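Local coordinates for protein putative alpha-L-fucosidase (Bacteroides thetaiotaomicron, PDB 4H41) that is a putative alpha-L-fucosidase with a TIM-barrel fold, probably a glycoside hydrolase acting on host glycans, at residues Leu286-Lys289 with Phe290-Arg294; Trp198-Gly201 with Lys202-Met206; Ile309-Phe313 with Ser314-Ser318; Asp231-His234 with Glu235-Ala239. One frame throughout, in Å; residues are numbered along the deposited sequence.

Interaction 1 (Leu286-Lys289 with Phe290-Arg294)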
loop_
_atom_site.group_PDB
_atom_site.type_symbol
_atom_site.label_atom_id
_atom_site.label_comp_id
_atom_site.label_asym_id
_atom_site.label_seq_id
_atom_site.Cartn_x
_atom_site.Cartn_y
_atom_site.Cartn_z
ATOM N N LEU B 286 4.147 -1.333 5.778
ATOM C CA LEU B 286 4.356 -2.724 5.390
ATOM C C LEU B 286 5.455 -3.322 6.251
ATOM O O LEU B 286 6.077 -2.599 7.046
ATOM C CB LEU B 286 4.689 -2.798 3.886
ATOM C CG LEU B 286 3.487 -2.553 2.991
ATOM C CD1 LEU B 286 3.946 -2.450 1.549
ATOM C CD2 LEU B 286 2.455 -3.633 3.137
ATOM N N PRO B 287 5.632 -4.663 6.185
ATOM C CA PRO B 287 6.639 -5.289 7.045
ATOM C C PRO B 287 8.041 -4.687 6.927
ATOM O O PRO B 287 8.505 -4.257 5.846
ATOM C CB PRO B 287 6.613 -6.746 6.591
ATOM C CG PRO B 287 5.187 -6.935 6.085
ATOM C CD PRO B 287 4.891 -5.685 5.407
ATOM N N ILE B 288 8.736 -4.670 8.074
ATOM C CA ILE B 288 10.093 -4.142 8.159
ATOM C C ILE B 288 11.106 -5.062 7.491
ATOM O O ILE B 288 10.942 -6.278 7.422
ATOM C CB ILE B 288 10.459 -3.892 9.660
ATOM C CG1 ILE B 288 11.586 -2.869 9.805
ATOM C CG2 ILE B 288 10.795 -5.181 10.386
ATOM C CD1 ILE B 288 11.791 -2.401 11.253
ATOM N N LYS B 289 12.206 -4.460 7.041
ATOM C CA LYS B 289 13.389 -5.184 6.623
ATOM C C LYS B 289 13.968 -5.938 7.857
ATOM O O LYS B 289 14.217 -5.333 8.903
ATOM C CB LYS B 289 14.442 -4.207 6.046
ATOM C CG LYS B 289 15.773 -4.869 5.748
ATOM C CD LYS B 289 16.797 -3.894 5.152
ATOM C CE LYS B 289 16.500 -3.453 3.767
ATOM N NZ LYS B 289 17.675 -2.710 3.205
ATOM N N PHE B 290 14.139 -7.251 7.732
ATOM C CA PHE B 290 14.645 -8.075 8.821
ATOM C C PHE B 290 15.879 -7.465 9.514
ATOM O O PHE B 290 15.921 -7.396 10.744
ATOM C CB PHE B 290 15.006 -9.480 8.330
ATOM C CG PHE B 290 15.698 -10.261 9.426
ATOM C CD1 PHE B 290 15.054 -10.522 10.629
ATOM C CD2 PHE B 290 17.036 -10.584 9.319
ATOM C CE1 PHE B 290 15.726 -11.177 11.668
ATOM C CE2 PHE B 290 17.715 -11.189 10.378
ATOM C CZ PHE B 290 17.041 -11.514 11.523
ATOM N N ASP B 291 16.866 -7.016 8.747
ATOM C CA ASP B 291 18.098 -6.471 9.379
ATOM C C ASP B 291 17.820 -5.283 10.258
ATOM O O ASP B 291 18.479 -5.124 11.272
ATOM C CB ASP B 291 19.193 -6.115 8.363
ATOM C CG ASP B 291 20.119 -7.277 8.025
ATOM O OD1 ASP B 291 20.073 -8.311 8.742
ATOM O OD2 ASP B 291 20.979 -7.106 7.127
ATOM N N LYS B 292 16.770 -4.500 9.961
ATOM C CA LYS B 292 16.420 -3.388 10.855
ATOM C C LYS B 292 15.845 -3.917 12.155
ATOM O O LYS B 292 16.209 -3.425 13.239
ATOM C CB LYS B 292 15.432 -2.436 10.190
ATOM C CG LYS B 292 16.047 -1.654 9.031
ATOM C CD LYS B 292 14.988 -0.858 8.277
ATOM C CE LYS B 292 15.590 -0.143 7.073
ATOM N NZ LYS B 292 14.554 0.702 6.414
ATOM N N LEU B 293 14.950 -4.914 12.073
ATOM C CA LEU B 293 14.365 -5.525 13.268
ATOM C C LEU B 293 15.503 -6.160 14.101
ATOM O O LEU B 293 15.551 -6.024 15.330
ATOM C CB LEU B 293 13.335 -6.584 12.901
ATOM C CG LEU B 293 12.655 -7.267 14.096
ATOM C CD1 LEU B 293 11.963 -6.293 15.004
ATOM C CD2 LEU B 293 11.619 -8.283 13.637
ATOM N N ARG B 294 16.404 -6.857 13.413
ATOM C CA ARG B 294 17.539 -7.556 14.059
ATOM C C ARG B 294 18.358 -6.531 14.844
ATOM O O ARG B 294 18.737 -6.781 15.956
ATOM C CB ARG B 294 18.419 -8.274 13.009
ATOM C CG ARG B 294 19.551 -8.961 13.631
ATOM C CD ARG B 294 20.513 -9.595 12.674
ATOM N NE ARG B 294 20.931 -8.735 11.590
ATOM C CZ ARG B 294 21.877 -7.804 11.629
ATOM N NH1 ARG B 294 22.571 -7.593 12.738
ATOM N NH2 ARG B 294 22.178 -7.118 10.544
#

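Interaction 2 (Trp198-Gly201 with Lys202-Met206)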
loop_
_atom_site.group_PDB
_atom_site.type_symbol
_atom_site.label_atom_id
_atom_site.label_comp_id
_atom_site.label_asym_id
_atom_site.label_seq_id
_atom_site.Cartn_x
_atom_site.Cartn_y
_atom_site.Cartn_z
ATOM N N TRP B 198 6.080 6.258 23.016
ATOM C CA TRP B 198 7.032 6.322 21.897
ATOM C C TRP B 198 8.075 7.398 22.216
ATOM O O TRP B 198 7.921 8.137 23.181
ATOM C CB TRP B 198 6.325 6.529 20.541
ATOM C CG TRP B 198 5.865 7.919 20.229
ATOM C CD1 TRP B 198 6.535 8.851 19.496
ATOM C CD2 TRP B 198 4.560 8.462 20.470
ATOM N NE1 TRP B 198 5.769 9.995 19.369
ATOM C CE2 TRP B 198 4.536 9.764 19.917
ATOM C CE3 TRP B 198 3.436 8.014 21.180
ATOM C CZ2 TRP B 198 3.453 10.628 20.092
ATOM C CZ3 TRP B 198 2.338 8.848 21.286
ATOM C CH2 TRP B 198 2.365 10.149 20.792
ATOM N N ILE B 199 9.178 7.397 21.487
ATOM C CA ILE B 199 10.269 8.357 21.661
ATOM C C ILE B 199 10.032 9.460 20.656
ATOM O O ILE B 199 9.813 9.173 19.494
ATOM C CB ILE B 199 11.677 7.722 21.495
ATOM C CG1 ILE B 199 11.850 6.531 22.475
ATOM C CG2 ILE B 199 12.766 8.794 21.687
ATOM C CD1 ILE B 199 13.006 5.621 22.153
ATOM N N ASP B 200 10.138 10.709 21.071
ATOM C CA ASP B 200 9.870 11.855 20.177
ATOM C C ASP B 200 11.086 12.148 19.268
ATOM O O ASP B 200 11.673 13.245 19.290
ATOM C CB ASP B 200 9.538 13.062 21.053
ATOM C CG ASP B 200 9.110 14.291 20.296
ATOM O OD1 ASP B 200 8.455 14.138 19.232
ATOM O OD2 ASP B 200 9.431 15.403 20.758
ATOM N N GLY B 201 11.435 11.149 18.475
ATOM C CA GLY B 201 12.612 11.178 17.627
ATOM C C GLY B 201 12.407 11.737 16.244
ATOM O O GLY B 201 11.347 12.267 15.922
ATOM N N LYS B 202 13.428 11.548 15.393
ATOM C CA LYS B 202 13.425 12.133 14.068
ATOM C C LYS B 202 12.352 11.595 13.149
ATOM O O LYS B 202 12.040 12.251 12.163
ATOM C CB LYS B 202 14.796 12.020 13.388
ATOM C CG LYS B 202 15.239 10.582 13.099
ATOM C CD LYS B 202 16.502 10.567 12.201
ATOM C CE LYS B 202 17.726 11.088 12.931
ATOM N NZ LYS B 202 19.006 10.756 12.212
ATOM N N LYS B 203 11.810 10.403 13.421
ATOM C CA LYS B 203 10.743 9.847 12.597
ATOM C C LYS B 203 9.357 10.092 13.215
ATOM O O LYS B 203 8.382 9.582 12.673
ATOM C CB LYS B 203 10.948 8.353 12.352
ATOM C CG LYS B 203 12.365 8.022 11.910
ATOM C CD LYS B 203 12.553 6.554 11.545
ATOM C CE LYS B 203 14.033 6.228 11.453
ATOM N NZ LYS B 203 14.281 4.810 11.093
ATOM N N ALA B 204 9.253 10.861 14.319
ATOM C CA ALA B 204 7.956 11.179 14.932
ATOM C C ALA B 204 7.407 12.395 14.188
ATOM O O ALA B 204 7.498 13.518 14.676
ATOM C CB ALA B 204 8.100 11.451 16.419
ATOM N N ILE B 205 6.930 12.159 12.973
ATOM C CA ILE B 205 6.494 13.212 12.035
ATOM C C ILE B 205 4.959 13.350 11.948
ATOM O O ILE B 205 4.495 14.356 11.402
ATOM C CB ILE B 205 7.104 13.044 10.593
ATOM C CG1 ILE B 205 7.071 11.595 10.045
ATOM C CG2 ILE B 205 8.531 13.591 10.524
ATOM C CD1 ILE B 205 5.662 10.887 9.995
HETATM N N MSE B 206 4.181 12.373 12.454
HETATM C CA MSE B 206 2.713 12.432 12.387
HETATM C C MSE B 206 2.173 13.385 13.448
HETATM O O MSE B 206 2.202 14.598 13.253
HETATM C CB MSE B 206 2.091 11.034 12.565
#

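Interaction 3 (Ile309-Phe313 with Ser314-Ser318)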
loop_
_atom_site.group_PDB
_atom_site.type_symbol
_atom_site.label_atom_id
_atom_site.label_comp_id
_atom_site.label_asym_id
_atom_site.label_seq_id
_atom_site.Cartn_x
_atom_site.Cartn_y
_atom_site.Cartn_z
ATOM N N ILE B 309 8.379 -7.225 22.961
ATOM C CA ILE B 309 7.053 -7.442 22.395
ATOM C C ILE B 309 7.080 -6.765 21.032
ATOM O O ILE B 309 8.008 -6.010 20.747
ATOM C CB ILE B 309 5.914 -6.943 23.319
ATOM C CG1 ILE B 309 5.883 -5.393 23.405
ATOM C CG2 ILE B 309 6.048 -7.598 24.708
ATOM C CD1 ILE B 309 4.700 -4.844 24.221
ATOM N N THR B 310 6.062 -6.979 20.193
ATOM C CA THR B 310 6.021 -6.304 18.908
ATOM C C THR B 310 4.634 -5.838 18.552
ATOM O O THR B 310 3.645 -6.522 18.829
ATOM C CB THR B 310 6.550 -7.262 17.776
ATOM O OG1 THR B 310 6.646 -6.565 16.525
ATOM C CG2 THR B 310 5.653 -8.492 17.553
ATOM N N PHE B 311 4.584 -4.691 17.911
ATOM C CA PHE B 311 3.456 -4.237 17.096
ATOM C C PHE B 311 3.933 -4.536 15.667
ATOM O O PHE B 311 4.827 -3.848 15.182
ATOM C CB PHE B 311 3.105 -2.769 17.301
ATOM C CG PHE B 311 1.821 -2.407 16.595
ATOM C CD1 PHE B 311 1.812 -2.136 15.237
ATOM C CD2 PHE B 311 0.600 -2.510 17.250
ATOM C CE1 PHE B 311 0.629 -1.940 14.552
ATOM C CE2 PHE B 311 -0.592 -2.290 16.568
ATOM C CZ PHE B 311 -0.569 -1.996 15.223
ATOM N N GLU B 312 3.411 -5.553 14.977
ATOM C CA GLU B 312 2.339 -6.465 15.370
ATOM C C GLU B 312 2.509 -7.744 14.597
ATOM O O GLU B 312 2.687 -7.686 13.379
ATOM C CB GLU B 312 0.967 -5.835 15.063
ATOM C CG GLU B 312 -0.202 -6.612 15.646
ATOM C CD GLU B 312 -1.286 -7.103 14.698
ATOM O OE1 GLU B 312 -1.020 -7.166 13.480
ATOM O OE2 GLU B 312 -2.391 -7.456 15.172
ATOM N N PHE B 313 2.456 -8.863 15.263
ATOM C CA PHE B 313 2.713 -10.142 14.597
ATOM C C PHE B 313 1.769 -10.428 13.440
ATOM O O PHE B 313 2.253 -10.776 12.348
ATOM C CB PHE B 313 2.650 -11.284 15.590
ATOM C CG PHE B 313 2.905 -12.637 14.996
ATOM C CD1 PHE B 313 1.858 -13.404 14.499
ATOM C CD2 PHE B 313 4.178 -13.174 14.977
ATOM C CE1 PHE B 313 2.095 -14.649 13.923
ATOM C CE2 PHE B 313 4.415 -14.407 14.371
ATOM C CZ PHE B 313 3.367 -15.144 13.867
ATOM N N SER B 314 0.455 -10.366 13.676
ATOM C CA SER B 314 -0.524 -10.810 12.659
ATOM C C SER B 314 -0.369 -10.140 11.286
ATOM O O SER B 314 -0.607 -10.796 10.280
ATOM C CB SER B 314 -1.942 -10.667 13.158
ATOM O OG SER B 314 -2.067 -11.472 14.328
ATOM N N HIS B 315 -0.099 -8.844 11.243
ATOM C CA HIS B 315 0.091 -8.158 9.971
ATOM C C HIS B 315 1.510 -8.215 9.477
ATOM O O HIS B 315 1.745 -8.252 8.247
ATOM C CB HIS B 315 -0.291 -6.677 10.097
ATOM C CG HIS B 315 -1.766 -6.416 10.137
ATOM N ND1 HIS B 315 -2.490 -6.550 11.295
ATOM C CD2 HIS B 315 -2.601 -6.010 9.153
ATOM C CE1 HIS B 315 -3.739 -6.226 10.987
ATOM N NE2 HIS B 315 -3.831 -5.850 9.720
ATOM N N PHE B 316 2.477 -8.073 10.391
ATOM C CA PHE B 316 3.844 -7.822 9.971
ATOM C C PHE B 316 4.832 -8.971 10.102
ATOM O O PHE B 316 5.890 -8.865 9.497
ATOM C CB PHE B 316 4.367 -6.567 10.658
ATOM C CG PHE B 316 3.458 -5.392 10.353
ATOM C CD1 PHE B 316 3.369 -4.879 9.069
ATOM C CD2 PHE B 316 2.661 -4.828 11.340
ATOM C CE1 PHE B 316 2.520 -3.811 8.771
ATOM C CE2 PHE B 316 1.822 -3.737 11.041
ATOM C CZ PHE B 316 1.730 -3.272 9.753
HETATM N N MSE B 317 4.506 -10.063 10.799
HETATM C CA MSE B 317 5.387 -11.223 10.889
HETATM C C MSE B 317 4.701 -12.528 10.620
HETATM O O MSE B 317 5.358 -13.553 10.653
HETATM C CB MSE B 317 6.051 -11.296 12.276
HETATM C CG MSE B 317 6.765 -10.076 12.655
HETATM SE SE MSE B 317 7.665 -10.302 14.421
HETATM C CE MSE B 317 8.850 -11.791 13.940
ATOM N N SER B 318 3.422 -12.542 10.345
ATOM C CA SER B 318 2.750 -13.826 10.219
ATOM C C SER B 318 2.820 -14.435 8.846
ATOM O O SER B 318 2.515 -13.767 7.874
ATOM C CB SER B 318 1.278 -13.673 10.569
ATOM O OG SER B 318 0.572 -14.885 10.322
#

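Interaction 4 (Asp231-His234 with Glu235-Ala239)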
loop_
_atom_site.group_PDB
_atom_site.type_symbol
_atom_site.label_atom_id
_atom_site.label_comp_id
_atom_site.label_asym_id
_atom_site.label_seq_id
_atom_site.Cartn_x
_atom_site.Cartn_y
_atom_site.Cartn_z
ATOM N N ASP B 231 8.543 8.632 38.087
ATOM C CA ASP B 231 8.405 8.971 39.507
ATOM C C ASP B 231 6.936 8.966 39.928
ATOM O O ASP B 231 6.612 8.475 41.016
ATOM C CB ASP B 231 9.043 10.339 39.798
ATOM C CG ASP B 231 9.035 10.685 41.279
ATOM O OD1 ASP B 231 9.538 9.874 42.079
ATOM O OD2 ASP B 231 8.391 11.673 41.646
ATOM N N GLY B 232 6.061 9.493 39.075
ATOM C CA GLY B 232 4.637 9.561 39.360
ATOM C C GLY B 232 3.843 8.284 39.170
ATOM O O GLY B 232 2.838 8.098 39.851
ATOM N N ILE B 233 4.282 7.373 38.299
ATOM C CA ILE B 233 3.444 6.202 37.954
ATOM C C ILE B 233 3.979 4.842 38.359
ATOM O O ILE B 233 3.230 3.870 38.231
ATOM C CB ILE B 233 3.184 6.192 36.414
ATOM C CG1 ILE B 233 4.429 5.756 35.573
ATOM C CG2 ILE B 233 2.664 7.543 35.944
ATOM C CD1 ILE B 233 4.211 5.533 34.088
ATOM N N HIS B 234 5.242 4.716 38.753
ATOM C CA HIS B 234 5.848 3.405 38.964
ATOM C C HIS B 234 5.146 2.519 40.013
ATOM O O HIS B 234 5.324 1.311 39.954
ATOM C CB HIS B 234 7.334 3.523 39.352
ATOM C CG HIS B 234 7.555 4.008 40.747
ATOM N ND1 HIS B 234 7.751 3.122 41.794
ATOM C CD2 HIS B 234 7.575 5.265 41.235
ATOM C CE1 HIS B 234 7.894 3.869 42.882
ATOM N NE2 HIS B 234 7.811 5.160 42.594
ATOM N N GLU B 235 4.372 3.073 40.937
ATOM C CA GLU B 235 3.724 2.227 41.941
ATOM C C GLU B 235 2.576 1.428 41.354
ATOM O O GLU B 235 2.235 0.405 41.923
ATOM C CB GLU B 235 3.271 3.008 43.157
ATOM C CG GLU B 235 4.456 3.557 43.931
ATOM C CD GLU B 235 4.165 4.184 45.288
ATOM O OE1 GLU B 235 3.097 3.894 45.873
ATOM O OE2 GLU B 235 5.025 4.951 45.776
ATOM N N VAL B 236 2.012 1.852 40.225
ATOM C CA VAL B 236 0.897 1.138 39.602
ATOM C C VAL B 236 1.137 0.775 38.136
ATOM O O VAL B 236 0.262 0.158 37.547
ATOM C CB VAL B 236 -0.423 1.914 39.772
ATOM C CG1 VAL B 236 -0.815 2.032 41.249
ATOM C CG2 VAL B 236 -0.358 3.284 39.114
ATOM N N VAL B 237 2.306 1.075 37.561
ATOM C CA VAL B 237 2.682 0.687 36.204
ATOM C C VAL B 237 3.953 -0.172 36.343
ATOM O O VAL B 237 4.989 0.353 36.723
ATOM C CB VAL B 237 2.871 1.910 35.299
ATOM C CG1 VAL B 237 3.284 1.477 33.906
ATOM C CG2 VAL B 237 1.593 2.746 35.261
ATOM N N ASP B 238 3.863 -1.478 36.062
ATOM C CA ASP B 238 4.967 -2.421 36.274
ATOM C C ASP B 238 6.053 -2.391 35.220
ATOM O O ASP B 238 7.179 -2.747 35.522
ATOM C CB ASP B 238 4.452 -3.855 36.353
ATOM C CG ASP B 238 3.485 -4.044 37.516
ATOM O OD1 ASP B 238 3.853 -3.717 38.665
ATOM O OD2 ASP B 238 2.341 -4.372 37.265
ATOM N N ALA B 239 5.709 -2.076 33.994
ATOM C CA ALA B 239 6.657 -2.093 32.887
ATOM C C ALA B 239 6.382 -0.990 31.931
ATOM O O ALA B 239 5.247 -0.518 31.791
ATOM C CB ALA B 239 6.580 -3.435 32.154
HETATM O O HOH W 1 3.066 5.683 41.279
HETATM O O HOH W 2 3.745 -1.406 40.093
#

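Interaction 1 (Leu286-Lys289 with Phe290-Arg294)
Ile288 leans on the first turn of the helix that begins at Phe290. Its two branches have different partners. Ile288 CD1, at the end of the longer branch, rests on CB of Lys292 at 3.8 Å. The Ile288 CG2 methyl lies 3.8 Å from CB of Leu293, and these two side chains cross at about a right angle. With CG1 anti to the backbone N (chi1 -158°), the longer branch is carried toward Lys292 and CG2 is left facing Leu293. Lys289 is the N-cap residue. Its carbonyl O takes two backbone N-H groups of the first turn. Lys292 N comes to Lys289 O at 2.9 Å from above its carbonyl plane. Leu293 N reaches Lys289 O at 3.3 Å within that plane, and its bond is straighter. This is the start of helix 290-302, which leads to the last strand of the TIM barrel. Were Ile288 cut back to an alanine, both branches would go, and a gap is likely to open beside Lys292 CB and Leu293 CB. CD of Lys292 also passes CB of Lys289 at 4.1 Å. The Lys292 chain runs extended, and its NZ forms a salt bridge with Asp280. Within the helix, Asp291 OD1 receives Arg294 NE at 3.0 Å, a salt bridge that meets the carboxylate from above its plane. The same oxygen is hydrogen-bonded to Ser98 OG of the second subunit. CB of Arg294 lies over one face of the Phe290 ring.

Interaction 2 (Trp198-Gly201 with Lys202-Met206)
Gly201 and Ala204 are joined by one backbone hydrogen bond, the link that closes this turn. Ala204 N donates to Gly201 O at 3.0 Å with an N-H...O angle of 162°. The donor sits well above the carbonyl plane, 56° out of it. The four residues from Gly201 to Ala204 form a type I beta turn. Inverse gamma turns centred on Asp200 and Ala204 overlap the two ends of the beta turn.

The van der Waals contacts gather on one methyl group. Ala204 CB points back toward residues 198-201 and lies 3.4 Å from Gly201 O. It meets the Trp198 indole at its edge, near the ring plane. Trp198 NE1 is 4.0 Å from Ala204 CB, and the apolar contact is with Trp198 CD1, 4.3 Å from Ala204 CB. The chi1 of Trp198, 78°, puts CG between the backbone N and the carbonyl carbon and sets the indole with its NE1 edge to this methyl, while the ring also meets that of His246. Asp200 OD1 comes within 3.9 Å of Ala204 CB. The turn belongs to the loop that follows strand 193-195, the fifth strand of the TIM barrel, and precedes helix 219-233.

The charged groups are paired beyond the turn. Asp200 forms salt bridges through OD2 with Arg168 and through OD1 with Arg213, whose NH1 also donates to Ala204 O and so holds both ends of the turn. The two lysines reach different acidic residues: NZ of Lys202 pairs with Asp248, and NZ of Lys203 with Asp280.

Interaction 3 (Ile309-Phe313 with Ser314-Ser318)
Glu312 OE1 accepts two bonds from His315. His315 ND1 donates to Glu312 OE1 at 2.7 Å. His315 N donates to Glu312 OE1 at 2.9 Å. Both meet the syn side of the oxygen, but from opposite faces of the carboxylate plane. OE1 lies near the plane of the imidazole, at its edge. The bend at chi2 (-123°) turns the Glu312 carboxylate back to the helix start. Glu312 is the N-cap residue of helix 313-316, and the bond from His315 N is the capping bond. This helix follows the eighth strand of the TIM barrel, 307-310, after a short link. The peptide bond before Glu312 is cis. Glu312 O takes Phe316 N at 3.0 Å, nearly along the C=O axis. Without the carboxylate, as with an alanine here, His315 N and ND1 are likely to lose their shared acceptor, and the imidazole to turn more freely. Farther out, Phe313 O accepts Met317 N at 2.8 Å. Phe313 CD2 packs on CB of selenomethionine Met317 at 3.8 Å, and Ser318 CA lies over one face of the Phe313 ring. Phe311 CE1 comes 4.1 Å from Phe316 CE2, at the edge of the Phe316 ring. A second shell fixes the pair: Asp40 N donates to Glu312 OE2, and His315 NE2 bonds Pro47 O.

Interaction 4 (Asp231-His234 with Glu235-Ala239)
His234 and Glu235 lie side by side where helix 219-233 gives way to the loop before strand 239-243, the sixth strand of the TIM barrel. The His234 side chain can be followed outward. His234 CB is 3.4 Å from Glu235 N. CG comes next, and the same backbone N lies over one face of the ring. The chi1 of 73° places CG between the backbone N and the carbonyl carbon, which keeps the ring against the start of Glu235. Along the ring, His234 ND1 lies 4.0 Å from Glu235 CG. His234 CE1 is nearer to Glu235 CG, at 3.6 Å. His234 NE2, the next ring atom, is 4.0 Å from Glu235 CG. This methylene therefore sits over the face, offset toward the rim, in a CH-pi contact. The ring and carboxylate planes are steeply inclined, 70° apart.

The backbone turns here through Ile233 O. Ile233 O accepts Val236 N from above its carbonyl plane at 3.1 Å, and also takes a weak bond from Val237 N. CB and CD1 of Ile233 pack against CG2 of Val237, and both side chains are buried. Both also touch Ile195 of strand 193-195, and Ile233 reaches Phe177 of helix 173-187. Asp238 OD2 forms a salt bridge with Lys185 NZ of helix 173-187. One water joins the helix end to the loop: it accepts from Glu235 N at 2.9 Å and donates to Gly232 O at 2.8 Å.

Overall arrangement
All four contacts belong to one eight-stranded TIM barrel. Interactions 1 and 3 touch directly: Pro287 CB packs 3.7 Å from Phe316 O, and the centres of the two interactions are 11 Å apart. Interactions 1 and 2 do not touch, with nearest atoms about 6 Å apart, but they share Asp280, which pairs with Lys292 of the one and Lys203 of the other. Interaction 4 stands apart, its centre about 31 Å from that of interaction 1 on the opposite side of the chain's centre. An unidentified ligand lies about 3 Å from the Phe311 side chain. Pentaethylene glycol lies about 4 Å from the Trp198 side chain and about 6 Å from that of Lys292. Such molecules, probably from the crystallisation liquor, often mark pockets.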